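Local atomic coordinates of hydrolase, alpha/beta hydrolase FOLD family (Staphylococcus aureus, PDB entry 2XMZ), a protein that probably catalyses the removal of pyruvate from a cyclohexene intermediate to give 2-succinyl-6-hydroxy-2,4-cyclohexadiene-1-carboxylate, a step of menaquinone biosynthesis. Residues I108-E114 against V208-L213; R136-D141 against M184-R189. All blocks are in the same frame, centred on the assembly; numbering follows the deposited sequence.

Contact 1 of 2, residues I108-E114 against V208-L213; sequences ISNLILE and VPTLIL
The flat amide of N110 meets the ring of P209 through its oxygen. OD1 of N110 lies 3.4 Å from CB of P209, and CG of the same ring is nearly as close. The amide nitrogen ND2 turns to T86 OG1 of strand 84-90. Just before this pair, V208 CB packs 3.2 Å from S109 O. Beyond it the two chains run parallel as neighbouring strands. L111 N donates to P209 O at 2.9 Å. L211 N then donates to L111 O, and L113 N to L211 O. L213 N closes the ladder on L113 O at 2.7 Å. L111 and L113 thus use both backbone N and O on this neighbour. One sheet face carries L111, L113, T210 and I212. With chi1 at -176°, L111 CD2 lies 4.0 Å from T210 CG2, and the two side chains point the same way. T210 OG1 donates to V208 O at 3.1 Å, from above the carbonyl plane. L113 CD1 reaches I212 CG1 at 4.1 Å. Helix 92-103 packs on L111 and L113, and helix 219-231 on I212. The other face holds I112 beside L211, CG2 to CD2 4.0 Å. Helix 252-266 touches I112 there. The acid end of E114 leads away from strand 210-213, and its OE1 forms a hydrogen bond with H248 ND1. Backbone bonds therefore set the parallel register, while aliphatic side chains on each face meet the flanking helices.

Contact 2 of 2, residues R136-D141 against M184-R189; sequences RAKVLD and MAKALR
A137 and A185 face each other where two antiparallel helices, 123-143 and 181-191, pack in the helical cap that follows the core strand 110-114. The segment axes approach to 8.3 Å at a crossing angle of -165°. Two small side chains suit so close a pass: CB of A137 is 3.7 Å from CB of A185. An apolar cluster fills one flank. L140 CD1 presses on M184 CB at 3.7 Å and on L188 CD1 at 3.9 Å, the two leucines crossing at about a right angle. L188 CD1 also meets CB of R136, whose NH1 forms a salt bridge with D133, in the same helix. Helix 145-152 packs on R136 and L140, and F25 touches L188.

The other flank is polar. The side chain of R189 runs past CB of A137, and its bend at chi3 (-146°) lays the guanidinium face on that methyl. CB of A137 sits over the centre of this face, 3.3 Å from R189 CZ. D141 OD2 lies at the guanidinium edge, near its plane, 3.2 Å from R189 NH2 in a salt bridge. The bond is bent, 142° at the hydrogen, and it meets the carboxylate from above its plane. CG of K138 lies at another part of the edge, 3.5 Å from R189 NH1. K138 NZ is 4.5 Å from that NH1, so D141 probably offsets some of the gathered positive charge. Antiparallel helices in a mainly helical insertion without strands, set between core strands, form the cap, as in many alpha/beta hydrolases.

Contact 1 lies in the central sheet and contact 2 in the helical cap. Their centres are 29 Å apart, and their nearest atoms about 15 Å, so they do not touch. They lie on opposite sides of the chain's centre. Along the chain the order is strand 110-114, helix 123-143, helix 181-191, strand 210-215. The chain leaves the sheet after 110-114, builds the cap helices, and returns to the sheet at 210-215. Contact 1 thus joins the strands that flank this excursion, and contact 2 pairs two helices within it. No strand occurs between them, as expected for a helical cap inserted into an alpha/beta hydrolase core. Such a cap typically covers the active site carried by the core.

Contact 1 of 2, residues I108-E114 against V208-L213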
ATOM      1  N   ILE A 108       0.059  16.193   2.783  1.00 24.95           N
ATOM      2  CA  ILE A 108      -1.118  15.553   2.240  1.00 24.24           C
ATOM      3  C   ILE A 108      -2.379  16.133   2.896  1.00 25.80           C
ATOM      4  O   ILE A 108      -2.308  16.740   3.967  1.00 26.37           O
ATOM      5  CB  ILE A 108      -1.020  14.025   2.361  1.00 23.16           C
ATOM      6  CG1 ILE A 108      -1.002  13.551   3.829  1.00 21.52           C
ATOM      7  CG2 ILE A 108       0.229  13.501   1.576  1.00 22.25           C
ATOM      8  CD1 ILE A 108      -1.218  12.030   3.928  1.00 19.70           C
ATOM      9  N   SER A 109      -3.516  15.971   2.237  1.00 25.30           N
ATOM     10  CA  SER A 109      -4.776  16.458   2.738  1.00 26.45           C
ATOM     11  C   SER A 109      -5.489  15.401   3.564  1.00 25.85           C
ATOM     12  O   SER A 109      -6.021  15.710   4.616  1.00 25.87           O
ATOM     13  CB  SER A 109      -5.651  16.904   1.583  1.00 27.11           C
ATOM     14  OG  SER A 109      -5.298  18.229   1.233  1.00 30.49           O
ATOM     15  N   ASN A 110      -5.471  14.164   3.077  1.00 25.60           N
ATOM     16  CA  ASN A 110      -6.122  13.012   3.731  1.00 26.18           C
ATOM     17  C   ASN A 110      -5.248  11.773   3.592  1.00 24.60           C
ATOM     18  O   ASN A 110      -4.376  11.692   2.694  1.00 24.73           O
ATOM     19  CB  ASN A 110      -7.485  12.670   3.088  1.00 26.54           C
ATOM     20  CG  ASN A 110      -8.441  13.844   3.060  1.00 29.16           C
ATOM     21  OD1 ASN A 110      -9.020  14.221   4.079  1.00 32.36           O
ATOM     22  ND2 ASN A 110      -8.646  14.402   1.880  1.00 30.03           N
ATOM     23  N   LEU A 111      -5.514  10.789   4.444  1.00 23.67           N
ATOM     24  CA  LEU A 111      -4.751   9.554   4.426  1.00 21.96           C
ATOM     25  C   LEU A 111      -5.670   8.353   4.401  1.00 21.40           C
ATOM     26  O   LEU A 111      -6.653   8.305   5.119  1.00 21.97           O
ATOM     27  CB  LEU A 111      -3.811   9.497   5.629  1.00 21.21           C
ATOM     28  CG  LEU A 111      -2.859   8.304   5.731  1.00 21.73           C
ATOM     29  CD1 LEU A 111      -1.811   8.260   4.561  1.00 16.96           C
ATOM     30  CD2 LEU A 111      -2.176   8.311   7.090  1.00 22.14           C
ATOM     31  N   ILE A 112      -5.369   7.381   3.545  1.00 21.41           N
ATOM     32  CA  ILE A 112      -6.165   6.146   3.530  1.00 21.52           C
ATOM     33  C   ILE A 112      -5.245   4.954   3.598  1.00 20.54           C
ATOM     34  O   ILE A 112      -4.273   4.840   2.842  1.00 20.83           O
ATOM     35  CB  ILE A 112      -7.149   6.003   2.321  1.00 21.62           C
ATOM     36  CG1 ILE A 112      -8.076   7.206   2.236  1.00 22.65           C
ATOM     37  CG2 ILE A 112      -8.000   4.751   2.511  1.00 20.08           C
ATOM     38  CD1 ILE A 112      -8.895   7.318   0.893  1.00 23.81           C
ATOM     39  N   LEU A 113      -5.575   4.061   4.519  1.00 20.78           N
ATOM     40  CA  LEU A 113      -4.762   2.907   4.822  1.00 20.32           C
ATOM     41  C   LEU A 113      -5.610   1.645   4.710  1.00 21.14           C
ATOM     42  O   LEU A 113      -6.644   1.517   5.383  1.00 21.73           O
ATOM     43  CB  LEU A 113      -4.228   3.040   6.259  1.00 20.25           C
ATOM     44  CG  LEU A 113      -3.459   4.349   6.537  1.00 21.36           C
ATOM     45  CD1 LEU A 113      -3.102   4.406   8.007  1.00 24.21           C
ATOM     46  CD2 LEU A 113      -2.203   4.450   5.694  1.00 21.20           C
ATOM     47  N   GLU A 114      -5.156   0.709   3.886  1.00 20.29           N
ATOM     48  CA  GLU A 114      -5.848  -0.544   3.718  1.00 20.85           C
ATOM     49  C   GLU A 114      -4.932  -1.668   4.144  1.00 20.45           C
ATOM     50  O   GLU A 114      -3.834  -1.867   3.576  1.00 20.95           O
ATOM     51  CB  GLU A 114      -6.297  -0.768   2.265  1.00 21.01           C
ATOM     52  CG  GLU A 114      -6.995  -2.136   2.073  1.00 20.01           C
ATOM     53  CD  GLU A 114      -7.071  -2.593   0.622  1.00 22.42           C
ATOM     54  OE1 GLU A 114      -6.608  -1.863  -0.283  1.00 21.65           O
ATOM     55  OE2 GLU A 114      -7.571  -3.715   0.388  1.00 22.96           O
ATOM     56  N   VAL A 208      -4.153  14.726   9.661  1.00 26.78           N
ATOM     57  CA  VAL A 208      -5.108  14.810   8.552  1.00 26.15           C
ATOM     58  C   VAL A 208      -6.211  13.769   8.739  1.00 25.54           C
ATOM     59  O   VAL A 208      -6.004  12.769   9.426  1.00 24.18           O
ATOM     60  CB  VAL A 208      -4.413  14.663   7.151  1.00 25.86           C
ATOM     61  CG1 VAL A 208      -3.449  15.846   6.908  1.00 26.85           C
ATOM     62  CG2 VAL A 208      -3.699  13.324   6.998  1.00 23.39           C
ATOM     63  N   PRO A 209      -7.399  14.018   8.158  1.00 26.08           N
ATOM     64  CA  PRO A 209      -8.411  12.974   8.213  1.00 26.03           C
ATOM     65  C   PRO A 209      -7.859  11.664   7.647  1.00 24.54           C
ATOM     66  O   PRO A 209      -7.254  11.664   6.576  1.00 23.87           O
ATOM     67  CB  PRO A 209      -9.533  13.526   7.335  1.00 26.55           C
ATOM     68  CG  PRO A 209      -9.387  15.059   7.490  1.00 28.99           C
ATOM     69  CD  PRO A 209      -7.909  15.288   7.601  1.00 27.36           C
ATOM     70  N   THR A 210      -8.069  10.567   8.370  1.00 24.91           N
ATOM     71  CA  THR A 210      -7.499   9.259   8.003  1.00 24.73           C
ATOM     72  C   THR A 210      -8.598   8.203   7.998  1.00 25.47           C
ATOM     73  O   THR A 210      -9.374   8.090   8.972  1.00 25.90           O
ATOM     74  CB  THR A 210      -6.360   8.864   8.966  1.00 24.55           C
ATOM     75  OG1 THR A 210      -5.314   9.838   8.876  1.00 25.17           O
ATOM     76  CG2 THR A 210      -5.759   7.493   8.621  1.00 21.28           C
ATOM     77  N   LEU A 211      -8.707   7.468   6.891  1.00 24.12           N
ATOM     78  CA  LEU A 211      -9.610   6.325   6.829  1.00 24.49           C
ATOM     79  C   LEU A 211      -8.761   5.068   6.940  1.00 23.18           C
ATOM     80  O   LEU A 211      -7.816   4.908   6.212  1.00 22.45           O
ATOM     81  CB  LEU A 211     -10.381   6.286   5.507  1.00 25.07           C
ATOM     82  CG  LEU A 211     -11.308   5.080   5.270  1.00 25.06           C
ATOM     83  CD1 LEU A 211     -12.523   5.057   6.257  1.00 25.59           C
ATOM     84  CD2 LEU A 211     -11.783   5.057   3.823  1.00 24.17           C
ATOM     85  N   ILE A 212      -9.109   4.188   7.871  1.00 23.79           N
ATOM     86  CA  ILE A 212      -8.410   2.912   8.032  1.00 22.92           C
ATOM     87  C   ILE A 212      -9.347   1.755   7.704  1.00 23.43           C
ATOM     88  O   ILE A 212     -10.473   1.685   8.219  1.00 24.98           O
ATOM     89  CB  ILE A 212      -7.823   2.772   9.456  1.00 23.26           C
ATOM     90  CG1 ILE A 212      -6.807   3.895   9.717  1.00 23.76           C
ATOM     91  CG2 ILE A 212      -7.217   1.384   9.653  1.00 22.07           C
ATOM     92  CD1 ILE A 212      -6.608   4.268  11.198  1.00 24.06           C
ATOM     93  N   LEU A 213      -8.890   0.867   6.824  1.00 22.55           N
ATOM     94  CA  LEU A 213      -9.684  -0.271   6.383  1.00 23.40           C
ATOM     95  C   LEU A 213      -8.936  -1.545   6.735  1.00 23.19           C
ATOM     96  O   LEU A 213      -7.719  -1.637   6.543  1.00 22.75           O
ATOM     97  CB  LEU A 213      -9.945  -0.208   4.875  1.00 23.71           C
ATOM     98  CG  LEU A 213     -10.545   1.090   4.318  1.00 26.30           C
ATOM     99  CD1 LEU A 213     -10.623   1.062   2.810  1.00 29.01           C
ATOM    100  CD2 LEU A 213     -11.920   1.368   4.896  1.00 27.39           C
TER

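Contact 2 of 2, residues R136-D141 against M184-R189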
ATOM      1  N   ARG A 136      13.465 -14.914   2.730  1.00 28.14           N
ATOM      2  CA  ARG A 136      12.603 -14.786   1.560  1.00 28.84           C
ATOM      3  C   ARG A 136      13.335 -14.148   0.375  1.00 29.04           C
ATOM      4  O   ARG A 136      13.265 -14.669  -0.745  1.00 29.47           O
ATOM      5  CB  ARG A 136      11.361 -13.981   1.894  1.00 27.71           C
ATOM      6  CG  ARG A 136      10.379 -14.674   2.800  1.00 28.57           C
ATOM      7  CD  ARG A 136       9.145 -13.816   2.908  1.00 28.74           C
ATOM      8  NE  ARG A 136       8.072 -14.519   3.585  1.00 32.12           N
ATOM      9  CZ  ARG A 136       7.322 -14.007   4.549  1.00 34.64           C
ATOM     10  NH1 ARG A 136       7.484 -12.746   4.955  1.00 37.06           N
ATOM     11  NH2 ARG A 136       6.376 -14.751   5.085  1.00 36.87           N
ATOM     12  N   ALA A 137      14.045 -13.040   0.626  1.00 29.04           N
ATOM     13  CA  ALA A 137      14.895 -12.420  -0.411  1.00 29.26           C
ATOM     14  C   ALA A 137      15.920 -13.405  -0.997  1.00 30.69           C
ATOM     15  O   ALA A 137      16.078 -13.488  -2.209  1.00 30.98           O
ATOM     16  CB  ALA A 137      15.582 -11.158   0.119  1.00 28.05           C
ATOM     17  N   LYS A 138      16.601 -14.167  -0.140  1.00 32.44           N
ATOM     18  CA  LYS A 138      17.534 -15.190  -0.620  1.00 34.12           C
ATOM     19  C   LYS A 138      16.830 -16.217  -1.515  1.00 34.10           C
ATOM     20  O   LYS A 138      17.342 -16.562  -2.574  1.00 34.68           O
ATOM     21  CB  LYS A 138      18.265 -15.882   0.544  1.00 36.41           C
ATOM     22  CG  LYS A 138      19.406 -15.063   1.192  1.00 37.79           C
ATOM     23  CD  LYS A 138      19.618 -15.530   2.635  1.00 40.52           C
ATOM     24  CE  LYS A 138      21.095 -15.571   3.033  1.00 42.71           C
ATOM     25  NZ  LYS A 138      21.501 -14.306   3.690  1.00 42.77           N
ATOM     26  N   VAL A 139      15.649 -16.672  -1.103  1.00 33.56           N
ATOM     27  CA  VAL A 139      14.844 -17.622  -1.889  1.00 34.64           C
ATOM     28  C   VAL A 139      14.507 -17.043  -3.274  1.00 34.26           C
ATOM     29  O   VAL A 139      14.506 -17.755  -4.276  1.00 34.95           O
ATOM     30  CB  VAL A 139      13.529 -18.007  -1.160  1.00 34.36           C
ATOM     31  CG1 VAL A 139      12.657 -18.894  -2.052  1.00 36.83           C
ATOM     32  CG2 VAL A 139      13.824 -18.724   0.168  1.00 36.67           C
ATOM     33  N   LEU A 140      14.225 -15.743  -3.316  1.00 32.89           N
ATOM     34  CA  LEU A 140      13.913 -15.069  -4.575  1.00 33.23           C
ATOM     35  C   LEU A 140      15.129 -15.011  -5.505  1.00 34.67           C
ATOM     36  O   LEU A 140      15.053 -15.484  -6.630  1.00 35.82           O
ATOM     37  CB  LEU A 140      13.333 -13.672  -4.317  1.00 30.87           C
ATOM     38  CG  LEU A 140      11.840 -13.644  -3.942  1.00 30.63           C
ATOM     39  CD1 LEU A 140      11.472 -12.369  -3.134  1.00 28.56           C
ATOM     40  CD2 LEU A 140      10.990 -13.746  -5.214  1.00 29.69           C
ATOM     41  N   ASP A 141      16.241 -14.445  -5.026  1.00 35.94           N
ATOM     42  CA  ASP A 141      17.500 -14.356  -5.786  1.00 38.05           C
ATOM     43  C   ASP A 141      17.955 -15.698  -6.376  1.00 40.11           C
ATOM     44  O   ASP A 141      18.646 -15.730  -7.406  1.00 41.80           O
ATOM     45  CB  ASP A 141      18.625 -13.832  -4.883  1.00 38.21           C
ATOM     46  CG  ASP A 141      18.740 -12.313  -4.871  1.00 39.62           C
ATOM     47  OD1 ASP A 141      18.028 -11.618  -5.644  1.00 40.78           O
ATOM     48  OD2 ASP A 141      19.574 -11.814  -4.069  1.00 40.86           O
ATOM     49  N   MET A 184      12.256  -7.964  -6.158  1.00 21.48           N
ATOM     50  CA  MET A 184      11.454  -8.300  -4.991  1.00 20.59           C
ATOM     51  C   MET A 184      12.366  -8.524  -3.788  1.00 21.02           C
ATOM     52  O   MET A 184      12.067  -8.071  -2.698  1.00 19.54           O
ATOM     53  CB  MET A 184      10.560  -9.523  -5.271  1.00 20.61           C
ATOM     54  CG  MET A 184       9.521  -9.272  -6.385  1.00 20.35           C
ATOM     55  SD  MET A 184       8.356  -7.931  -5.902  1.00 21.78           S
ATOM     56  CE  MET A 184       9.098  -6.508  -6.710  1.00 19.01           C
ATOM     57  N   ALA A 185      13.489  -9.199  -4.012  1.00 21.29           N
ATOM     58  CA  ALA A 185      14.477  -9.433  -2.957  1.00 22.60           C
ATOM     59  C   ALA A 185      15.018  -8.110  -2.397  1.00 22.32           C
ATOM     60  O   ALA A 185      15.090  -7.933  -1.180  1.00 22.12           O
ATOM     61  CB  ALA A 185      15.629 -10.311  -3.485  1.00 23.76           C
ATOM     62  N   LYS A 186      15.357  -7.169  -3.284  1.00 21.66           N
ATOM     63  CA  LYS A 186      15.893  -5.915  -2.852  1.00 20.98           C
ATOM     64  C   LYS A 186      14.821  -5.145  -2.094  1.00 20.36           C
ATOM     65  O   LYS A 186      15.116  -4.576  -1.061  1.00 20.27           O
ATOM     66  CB  LYS A 186      16.505  -5.115  -4.010  1.00 21.74           C
ATOM     67  CG  LYS A 186      17.172  -3.808  -3.553  1.00 20.59           C
ATOM     68  CD  LYS A 186      17.837  -3.084  -4.706  1.00 22.82           C
ATOM     69  CE  LYS A 186      18.327  -1.679  -4.300  1.00 22.54           C
ATOM     70  NZ  LYS A 186      19.299  -1.733  -3.170  1.00 21.22           N
ATOM     71  N   ALA A 187      13.576  -5.138  -2.596  1.00 20.82           N
ATOM     72  CA  ALA A 187      12.467  -4.497  -1.868  1.00 21.74           C
ATOM     73  C   ALA A 187      12.369  -5.016  -0.432  1.00 22.02           C
ATOM     74  O   ALA A 187      12.269  -4.224   0.517  1.00 23.24           O
ATOM     75  CB  ALA A 187      11.122  -4.683  -2.613  1.00 21.04           C
ATOM     76  N   LEU A 188      12.393  -6.329  -0.269  1.00 22.56           N
ATOM     77  CA  LEU A 188      12.380  -6.934   1.081  1.00 23.54           C
ATOM     78  C   LEU A 188      13.548  -6.485   1.953  1.00 24.40           C
ATOM     79  O   LEU A 188      13.341  -6.058   3.093  1.00 24.25           O
ATOM     80  CB  LEU A 188      12.342  -8.464   1.007  1.00 24.41           C
ATOM     81  CG  LEU A 188      11.027  -9.074   0.497  1.00 24.29           C
ATOM     82  CD1 LEU A 188      11.195 -10.575   0.265  1.00 24.99           C
ATOM     83  CD2 LEU A 188       9.842  -8.768   1.432  1.00 25.09           C
ATOM     84  N   ARG A 189      14.772  -6.582   1.427  1.00 25.15           N
ATOM     85  CA  ARG A 189      15.950  -6.196   2.218  1.00 25.46           C
ATOM     86  C   ARG A 189      15.980  -4.707   2.581  1.00 24.31           C
ATOM     87  O   ARG A 189      16.404  -4.360   3.676  1.00 24.97           O
ATOM     88  CB  ARG A 189      17.266  -6.627   1.543  1.00 26.96           C
ATOM     89  CG  ARG A 189      17.322  -8.130   1.155  1.00 30.58           C
ATOM     90  CD  ARG A 189      18.729  -8.666   0.907  1.00 36.99           C
ATOM     91  NE  ARG A 189      18.763  -9.701  -0.138  1.00 41.00           N
ATOM     92  CZ  ARG A 189      18.834 -11.025   0.060  1.00 43.55           C
ATOM     93  NH1 ARG A 189      18.852 -11.569   1.290  1.00 44.66           N
ATOM     94  NH2 ARG A 189      18.865 -11.824  -0.996  1.00 43.04           N
TER